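Local coordinates for sigma C (Avian orthoreovirus, PDB 2BT7), which serves as the viral fibre that attaches the virion to host cells and induces apoptosis, this fragment being its C-terminal receptor-binding region, at residues A[40-45]-A[62-67]; A[56-61]-A[75-80]. One frame throughout, in Å; residues are numbered along the deposited sequence.

Contact 1: A[40-45]-A[62-67]; sequences QLMQFR and VNAHCH
Residues Gln40 to Phe44 pair with Cys66 back to Val62, the two short strand axes running antiparallel at 160° and approaching to 4.5 Å. Gln40-Cys66, Met42-Ala64 and Phe44-Val62 are hydrogen-bonded pairs, each closed by two backbone bonds; Leu41-His65 and Gln43-Asn63 are the non-hydrogen-bonded pairs between them. The shortest of the six bonds, Cys66 N to Gln40 O at 2.7 Å, is nearly straight.

Met42, Phe44, Val62, Ala64 and Cys66 share one buried face. Phe44, with CG set between its backbone N and carbonyl carbon (chi1 51°), swings its ring across to the partner strand: Val62 CB lies over one ring face, 4.1 Å from the centroid, in a CH-pi contact, and ring atom CE2 reaches Ala64 CB at 3.8 Å. The extended Met42 chain brings its methyl CE to Cys66 SG at 3.8 Å.

On the other face Gln43 and Asn63 lie side by side and point the same way. Gln43 NE2 donates to Asn63 OD1 at 2.8 Å, the acceptor lying in the Gln43 amide plane although the two amides stand 85° apart. Leu41 crosses His65 at about a right angle, CD1 meeting His65 CB at 3.8 Å; Ser117 of the second subunit packs on both residues. This is a regular two-stranded section of the beta hairpin 40-52/57-67, within the antiparallel beta barrel of the receptor-binding domain.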
ATOM      1  N   GLN A  40     -14.859  -3.087  -3.547  1.00 33.73           N
ATOM      2  CA  GLN A  40     -15.217  -3.540  -4.909  1.00 35.22           C
ATOM      3  C   GLN A  40     -13.986  -3.816  -5.741  1.00 34.25           C
ATOM      4  O   GLN A  40     -13.003  -3.080  -5.660  1.00 32.46           O
ATOM      5  CB  GLN A  40     -16.034  -2.507  -5.677  1.00 33.90           C
ATOM      6  CG  GLN A  40     -17.144  -1.879  -4.897  1.00 47.60           C
ATOM      7  CD  GLN A  40     -17.779  -0.737  -5.646  1.00 52.96           C
ATOM      8  OE1 GLN A  40     -18.173  -0.880  -6.823  1.00 51.16           O
ATOM      9  NE2 GLN A  40     -17.885   0.413  -4.978  1.00 52.98           N
ATOM     10  N   LEU A  41     -14.070  -4.856  -6.571  1.00 34.87           N
ATOM     11  CA  LEU A  41     -13.114  -5.043  -7.644  1.00 33.45           C
ATOM     12  C   LEU A  41     -13.815  -4.703  -8.945  1.00 32.80           C
ATOM     13  O   LEU A  41     -14.645  -5.459  -9.438  1.00 33.53           O
ATOM     14  CB  LEU A  41     -12.541  -6.460  -7.657  1.00 31.49           C
ATOM     15  CG  LEU A  41     -11.372  -6.696  -8.629  1.00 34.81           C
ATOM     16  CD1 LEU A  41     -10.059  -6.068  -8.089  1.00 26.85           C
ATOM     17  CD2 LEU A  41     -11.178  -8.190  -8.894  1.00 34.96           C
ATOM     18  N   MET A  42     -13.501  -3.539  -9.477  1.00 33.69           N
ATOM     19  CA  MET A  42     -14.102  -3.083 -10.712  1.00 37.91           C
ATOM     20  C   MET A  42     -13.258  -3.558 -11.900  1.00 37.84           C
ATOM     21  O   MET A  42     -12.016  -3.655 -11.808  1.00 37.16           O
ATOM     22  CB  MET A  42     -14.225  -1.550 -10.727  1.00 38.96           C
ATOM     23  CG  MET A  42     -15.017  -0.906  -9.568  1.00 41.81           C
ATOM     24  SD  MET A  42     -14.892   0.896  -9.738  1.00 44.57           S
ATOM     25  CE  MET A  42     -15.973   1.486  -8.442  1.00 49.22           C
ATOM     26  N   GLN A  43     -13.937  -3.872 -12.997  1.00 38.35           N
ATOM     27  CA  GLN A  43     -13.278  -4.285 -14.230  1.00 42.15           C
ATOM     28  C   GLN A  43     -13.898  -3.506 -15.362  1.00 40.15           C
ATOM     29  O   GLN A  43     -15.113  -3.493 -15.519  1.00 41.66           O
ATOM     30  CB  GLN A  43     -13.402  -5.796 -14.447  1.00 41.68           C
ATOM     31  CG  GLN A  43     -12.642  -6.582 -13.365  1.00 48.28           C
ATOM     32  CD  GLN A  43     -12.756  -8.098 -13.493  1.00 49.87           C
ATOM     33  OE1 GLN A  43     -13.803  -8.629 -13.873  1.00 59.29           O
ATOM     34  NE2 GLN A  43     -11.671  -8.806 -13.154  1.00 62.71           N
ATOM     35  N   PHE A  44     -13.057  -2.791 -16.099  1.00 36.55           N
ATOM     36  CA  PHE A  44     -13.500  -1.974 -17.199  1.00 33.93           C
ATOM     37  C   PHE A  44     -12.332  -1.799 -18.140  1.00 36.16           C
ATOM     38  O   PHE A  44     -11.205  -2.175 -17.823  1.00 35.94           O
ATOM     39  CB  PHE A  44     -14.074  -0.605 -16.736  1.00 31.56           C
ATOM     40  CG  PHE A  44     -13.176   0.176 -15.803  1.00 29.26           C
ATOM     41  CD1 PHE A  44     -12.241   1.080 -16.304  1.00 22.52           C
ATOM     42  CD2 PHE A  44     -13.287   0.030 -14.419  1.00 25.38           C
ATOM     43  CE1 PHE A  44     -11.424   1.813 -15.443  1.00 27.62           C
ATOM     44  CE2 PHE A  44     -12.465   0.739 -13.554  1.00 28.14           C
ATOM     45  CZ  PHE A  44     -11.532   1.643 -14.069  1.00 24.93           C
ATOM     46  N   ARG A  45     -12.614  -1.222 -19.296  1.00 38.02           N
ATOM     47  CA  ARG A  45     -11.594  -0.890 -20.259  1.00 38.45           C
ATOM     48  C   ARG A  45     -11.418   0.619 -20.273  1.00 34.69           C
ATOM     49  O   ARG A  45     -12.395   1.345 -20.227  1.00 35.74           O
ATOM     50  CB  ARG A  45     -12.017  -1.400 -21.640  1.00 38.60           C
ATOM     51  CG  ARG A  45     -10.967  -1.230 -22.737  1.00 42.80           C
ATOM     52  CD  ARG A  45     -11.500  -1.692 -24.119  1.00 41.27           C
ATOM     53  NE  ARG A  45     -12.481  -0.756 -24.674  1.00 41.99           N
ATOM     54  CZ  ARG A  45     -13.683  -1.107 -25.142  1.00 51.02           C
ATOM     55  NH1 ARG A  45     -14.068  -2.384 -25.148  1.00 46.02           N
ATOM     56  NH2 ARG A  45     -14.503  -0.176 -25.625  1.00 50.53           N
ATOM     57  N   VAL A  62      -8.503  -2.637 -17.099  1.00 37.21           N
ATOM     58  CA  VAL A  62      -8.256  -2.076 -15.776  1.00 32.58           C
ATOM     59  C   VAL A  62      -9.033  -2.865 -14.741  1.00 33.33           C
ATOM     60  O   VAL A  62     -10.206  -3.198 -14.930  1.00 33.42           O
ATOM     61  CB  VAL A  62      -8.612  -0.573 -15.731  1.00 33.25           C
ATOM     62  CG1 VAL A  62      -8.305   0.052 -14.338  1.00 27.67           C
ATOM     63  CG2 VAL A  62      -7.860   0.176 -16.837  1.00 25.20           C
ATOM     64  N   ASN A  63      -8.324  -3.230 -13.688  1.00 31.31           N
ATOM     65  CA  ASN A  63      -8.908  -3.752 -12.485  1.00 32.43           C
ATOM     66  C   ASN A  63      -8.679  -2.689 -11.403  1.00 33.29           C
ATOM     67  O   ASN A  63      -7.522  -2.355 -11.086  1.00 30.93           O
ATOM     68  CB  ASN A  63      -8.254  -5.079 -12.099  1.00 31.15           C
ATOM     69  CG  ASN A  63      -8.835  -6.256 -12.866  1.00 40.38           C
ATOM     70  OD1 ASN A  63      -9.647  -7.005 -12.330  1.00 51.18           O
ATOM     71  ND2 ASN A  63      -8.432  -6.418 -14.124  1.00 39.62           N
ATOM     72  N   ALA A  64      -9.782  -2.136 -10.888  1.00 30.36           N
ATOM     73  CA  ALA A  64      -9.738  -1.109  -9.850  1.00 28.33           C
ATOM     74  C   ALA A  64     -10.200  -1.744  -8.559  1.00 27.20           C
ATOM     75  O   ALA A  64     -11.378  -2.075  -8.426  1.00 30.47           O
ATOM     76  CB  ALA A  64     -10.673   0.050 -10.225  1.00 29.76           C
ATOM     77  N   HIS A  65      -9.286  -1.966  -7.625  1.00 25.33           N
ATOM     78  CA  HIS A  65      -9.653  -2.533  -6.333  1.00 25.27           C
ATOM     79  C   HIS A  65      -9.931  -1.408  -5.307  1.00 27.15           C
ATOM     80  O   HIS A  65      -9.014  -0.697  -4.858  1.00 24.56           O
ATOM     81  CB  HIS A  65      -8.550  -3.442  -5.823  1.00 21.38           C
ATOM     82  CG  HIS A  65      -8.860  -4.111  -4.523  1.00 21.48           C
ATOM     83  ND1 HIS A  65      -8.000  -4.073  -3.447  1.00 19.03           N
ATOM     84  CD2 HIS A  65      -9.919  -4.869  -4.131  1.00 25.56           C
ATOM     85  CE1 HIS A  65      -8.499  -4.798  -2.458  1.00 23.03           C
ATOM     86  NE2 HIS A  65      -9.675  -5.273  -2.838  1.00 28.35           N
ATOM     87  N   CYS A  66     -11.202  -1.265  -4.945  1.00 28.03           N
ATOM     88  CA  CYS A  66     -11.654  -0.179  -4.064  1.00 29.66           C
ATOM     89  C   CYS A  66     -11.795  -0.724  -2.657  1.00 29.59           C
ATOM     90  O   CYS A  66     -12.577  -1.642  -2.436  1.00 33.54           O
ATOM     91  CB  CYS A  66     -12.977   0.380  -4.578  1.00 26.97           C
ATOM     92  SG  CYS A  66     -12.875   0.761  -6.347  1.00 32.06           S
ATOM     93  N   HIS A  67     -10.993  -0.216  -1.728  1.00 26.25           N
ATOM     94  CA  HIS A  67     -11.009  -0.733  -0.383  1.00 27.72           C
ATOM     95  C   HIS A  67     -10.817   0.436   0.587  1.00 27.87           C
ATOM     96  O   HIS A  67      -9.745   1.084   0.661  1.00 26.55           O
ATOM     97  CB  HIS A  67      -9.982  -1.888  -0.209  1.00 27.73           C
ATOM     98  CG  HIS A  67      -8.568  -1.505  -0.520  1.00 27.95           C
ATOM     99  ND1 HIS A  67      -7.571  -1.484   0.441  1.00 31.19           N
ATOM    100  CD2 HIS A  67      -7.986  -1.102  -1.679  1.00 20.72           C
ATOM    101  CE1 HIS A  67      -6.440  -1.075  -0.110  1.00 29.64           C
ATOM    102  NE2 HIS A  67      -6.666  -0.834  -1.394  1.00 33.04           N
TER

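Contact 2: A[56-61]-A[75-80]; sequences DTIDMT and MSSTGN. With CD (cadmium ion), chain D.
Two bends in the Met60 side chain (chi2 -58°, chi3 -73°) fold its thioether over the neighbouring strand, where SD meets Ser77 CB at 3.6 Å and the methyl CE reaches Met75 CB at 3.7 Å. Ile58 gets across differently: with CG1 anti to the backbone N, its CD1 extends to Gly79 O and Ser77 CB. The setting is the beta hairpin 57-67/70-78 of the barrel, and these apolar groups lie on its inner side, where Phe92 packs on Met60 and Met75, and Leu90 on Ile58.

Backbone pairing is firm only at one end. Thr61 N binds Ser76 O at 2.8 Å and Ser76 N returns a bond to Thr61 O, whereas Thr78 N to Asp59 O is weak at 3.4 Å. The strands pair antiparallel but splay, their short axes inclined at 137° rather than near 180°, in keeping with this divergence.

A water joins the strands on the opposite face, hydrogen-bonded to both Thr61 OG1 and Thr78 OG1. Beyond the paired section Asp56 OD1 binds the cadmium ion at 2.7 Å; Asp56 OD2, itself 3.0 Å from the metal, accepts a hydrogen bond from Thr82 N.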
ATOM      1  N   ASP A  56      -1.061   8.780 -30.325  1.00 33.40           N
ATOM      2  CA  ASP A  56      -1.776   7.528 -30.433  1.00 32.44           C
ATOM      3  C   ASP A  56      -2.688   7.300 -29.229  1.00 34.96           C
ATOM      4  O   ASP A  56      -2.592   8.017 -28.232  1.00 35.23           O
ATOM      5  CB  ASP A  56      -0.743   6.412 -30.542  1.00 31.25           C
ATOM      6  CG  ASP A  56      -1.328   5.138 -31.072  1.00 30.72           C
ATOM      7  OD1 ASP A  56      -2.473   5.189 -31.577  1.00 32.07           O
ATOM      8  OD2 ASP A  56      -0.649   4.095 -30.965  1.00 26.31           O
ATOM      9  N   THR A  57      -3.588   6.325 -29.330  1.00 33.94           N
ATOM     10  CA  THR A  57      -4.329   5.865 -28.162  1.00 34.31           C
ATOM     11  C   THR A  57      -4.061   4.389 -27.943  1.00 36.13           C
ATOM     12  O   THR A  57      -3.595   3.706 -28.846  1.00 36.71           O
ATOM     13  CB  THR A  57      -5.844   6.101 -28.285  1.00 34.95           C
ATOM     14  OG1 THR A  57      -6.406   5.213 -29.256  1.00 37.82           O
ATOM     15  CG2 THR A  57      -6.165   7.572 -28.656  1.00 29.77           C
ATOM     16  N   ILE A  58      -4.341   3.902 -26.738  1.00 36.63           N
ATOM     17  CA  ILE A  58      -4.203   2.477 -26.417  1.00 34.59           C
ATOM     18  C   ILE A  58      -5.248   2.032 -25.383  1.00 35.36           C
ATOM     19  O   ILE A  58      -5.410   2.676 -24.347  1.00 33.97           O
ATOM     20  CB  ILE A  58      -2.747   2.109 -25.969  1.00 33.45           C
ATOM     21  CG1 ILE A  58      -2.653   0.634 -25.588  1.00 40.18           C
ATOM     22  CG2 ILE A  58      -2.253   2.989 -24.818  1.00 31.52           C
ATOM     23  CD1 ILE A  58      -1.581  -0.130 -26.332  1.00 39.24           C
ATOM     24  N   ASP A  59      -5.945   0.936 -25.697  1.00 36.70           N
ATOM     25  CA  ASP A  59      -6.857   0.236 -24.799  1.00 38.66           C
ATOM     26  C   ASP A  59      -6.142  -0.458 -23.623  1.00 39.45           C
ATOM     27  O   ASP A  59      -5.214  -1.239 -23.821  1.00 43.53           O
ATOM     28  CB  ASP A  59      -7.652  -0.811 -25.573  1.00 38.69           C
ATOM     29  CG  ASP A  59      -8.669  -0.209 -26.532  1.00 45.11           C
ATOM     30  OD1 ASP A  59      -9.029   0.984 -26.390  1.00 41.00           O
ATOM     31  OD2 ASP A  59      -9.135  -0.963 -27.424  1.00 48.30           O
ATOM     32  N   MET A  60      -6.574  -0.128 -22.407  1.00 38.37           N
ATOM     33  CA  MET A  60      -6.118  -0.746 -21.160  1.00 35.25           C
ATOM     34  C   MET A  60      -7.285  -1.504 -20.566  1.00 34.73           C
ATOM     35  O   MET A  60      -8.422  -1.015 -20.565  1.00 32.12           O
ATOM     36  CB  MET A  60      -5.672   0.313 -20.149  1.00 32.54           C
ATOM     37  CG  MET A  60      -4.633   1.310 -20.645  1.00 37.18           C
ATOM     38  SD  MET A  60      -3.089   0.594 -21.242  1.00 35.07           S
ATOM     39  CE  MET A  60      -2.273   0.076 -19.746  1.00 21.55           C
ATOM     40  N   THR A  61      -7.001  -2.716 -20.103  1.00 36.40           N
ATOM     41  CA  THR A  61      -7.914  -3.510 -19.272  1.00 34.38           C
ATOM     42  C   THR A  61      -7.527  -3.159 -17.842  1.00 36.15           C
ATOM     43  O   THR A  61      -6.361  -3.333 -17.430  1.00 34.07           O
ATOM     44  CB  THR A  61      -7.707  -5.023 -19.519  1.00 35.53           C
ATOM     45  OG1 THR A  61      -8.050  -5.335 -20.875  1.00 43.81           O
ATOM     46  CG2 THR A  61      -8.555  -5.891 -18.584  1.00 29.11           C
ATOM     47  N   MET A  75      -3.514  -2.185 -14.525  1.00 30.16           N
ATOM     48  CA  MET A  75      -3.871  -2.063 -15.936  1.00 30.85           C
ATOM     49  C   MET A  75      -2.940  -2.855 -16.832  1.00 35.45           C
ATOM     50  O   MET A  75      -1.723  -2.903 -16.607  1.00 35.83           O
ATOM     51  CB  MET A  75      -3.831  -0.623 -16.408  1.00 30.13           C
ATOM     52  CG  MET A  75      -4.122   0.434 -15.354  1.00 28.60           C
ATOM     53  SD  MET A  75      -4.497   1.943 -16.218  1.00 34.66           S
ATOM     54  CE  MET A  75      -4.723   3.051 -14.834  1.00 32.57           C
ATOM     55  N   SER A  76      -3.516  -3.455 -17.871  1.00 38.14           N
ATOM     56  CA  SER A  76      -2.745  -4.198 -18.856  1.00 40.14           C
ATOM     57  C   SER A  76      -3.224  -3.838 -20.246  1.00 40.56           C
ATOM     58  O   SER A  76      -4.429  -3.713 -20.465  1.00 39.46           O
ATOM     59  CB  SER A  76      -2.926  -5.690 -18.636  1.00 40.05           C
ATOM     60  OG  SER A  76      -1.736  -6.339 -19.027  1.00 52.87           O
ATOM     61  N   SER A  77      -2.296  -3.666 -21.185  1.00 42.85           N
ATOM     62  CA  SER A  77      -2.698  -3.278 -22.539  1.00 46.18           C
ATOM     63  C   SER A  77      -2.806  -4.425 -23.516  1.00 48.48           C
ATOM     64  O   SER A  77      -2.045  -5.393 -23.486  1.00 47.76           O
ATOM     65  CB  SER A  77      -1.813  -2.176 -23.139  1.00 45.49           C
ATOM     66  OG  SER A  77      -0.549  -2.670 -23.528  1.00 49.89           O
ATOM     67  N   THR A  78      -3.792  -4.265 -24.381  1.00 52.84           N
ATOM     68  CA  THR A  78      -3.947  -5.023 -25.598  1.00 54.23           C
ATOM     69  C   THR A  78      -3.615  -4.056 -26.740  1.00 53.09           C
ATOM     70  O   THR A  78      -4.246  -2.999 -26.879  1.00 55.89           O
ATOM     71  CB  THR A  78      -5.394  -5.506 -25.745  1.00 54.37           C
ATOM     72  OG1 THR A  78      -6.285  -4.430 -25.404  1.00 56.76           O
ATOM     73  CG2 THR A  78      -5.659  -6.700 -24.834  1.00 56.74           C
ATOM     74  N   GLY A  79      -2.602  -4.403 -27.524  1.00 50.94           N
ATOM     75  CA  GLY A  79      -2.217  -3.611 -28.680  1.00 48.44           C
ATOM     76  C   GLY A  79      -0.854  -2.980 -28.536  1.00 46.92           C
ATOM     77  O   GLY A  79      -0.209  -3.087 -27.485  1.00 47.46           O
ATOM     78  N   ASN A  80      -0.416  -2.332 -29.610  1.00 45.78           N
ATOM     79  CA  ASN A  80       0.817  -1.563 -29.612  1.00 43.52           C
ATOM     80  C   ASN A  80       0.471  -0.101 -29.460  1.00 40.80           C
ATOM     81  O   ASN A  80      -0.545   0.361 -29.979  1.00 37.94           O
ATOM     82  CB  ASN A  80       1.677  -1.828 -30.891  1.00 43.92           C
ATOM     83  CG  ASN A  80       1.132  -1.130 -32.179  1.00 45.88           C
ATOM     84  OD1 ASN A  80       0.583  -1.777 -33.062  1.00 47.13           O
ATOM     85  ND2 ASN A  80       1.323   0.177 -32.285  1.00 53.25           N
TER
HETATM   86 CD    CD D1329      -2.871   2.607 -32.361  0.50 59.16          CD
HETATM   87  O   HOH W   1      -7.974  -3.716 -23.576  1.00 48.41           O

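How the contacts relate
Contacts 1 and 2 lie on successive parts of strand 57-67, which pairs with strand 40-52 on one side and strand 70-78 on the other; their centres are 16 Å apart. The passage from Thr61 to Val62 therefore carries the chain directly from one contact into the other. Side chains join them as well: Val62 CG2 packs on Met75 SD at 3.8 Å, extending the apolar layer across all three strands, and Arg45 CG lies 3.4 Å from Met60 O. Their surroundings differ. A second subunit packs against contact 1, whereas no other chain of the assembly touches contact 2, whose Asp56 end binds a cadmium ion of this cadmium-containing crystal form.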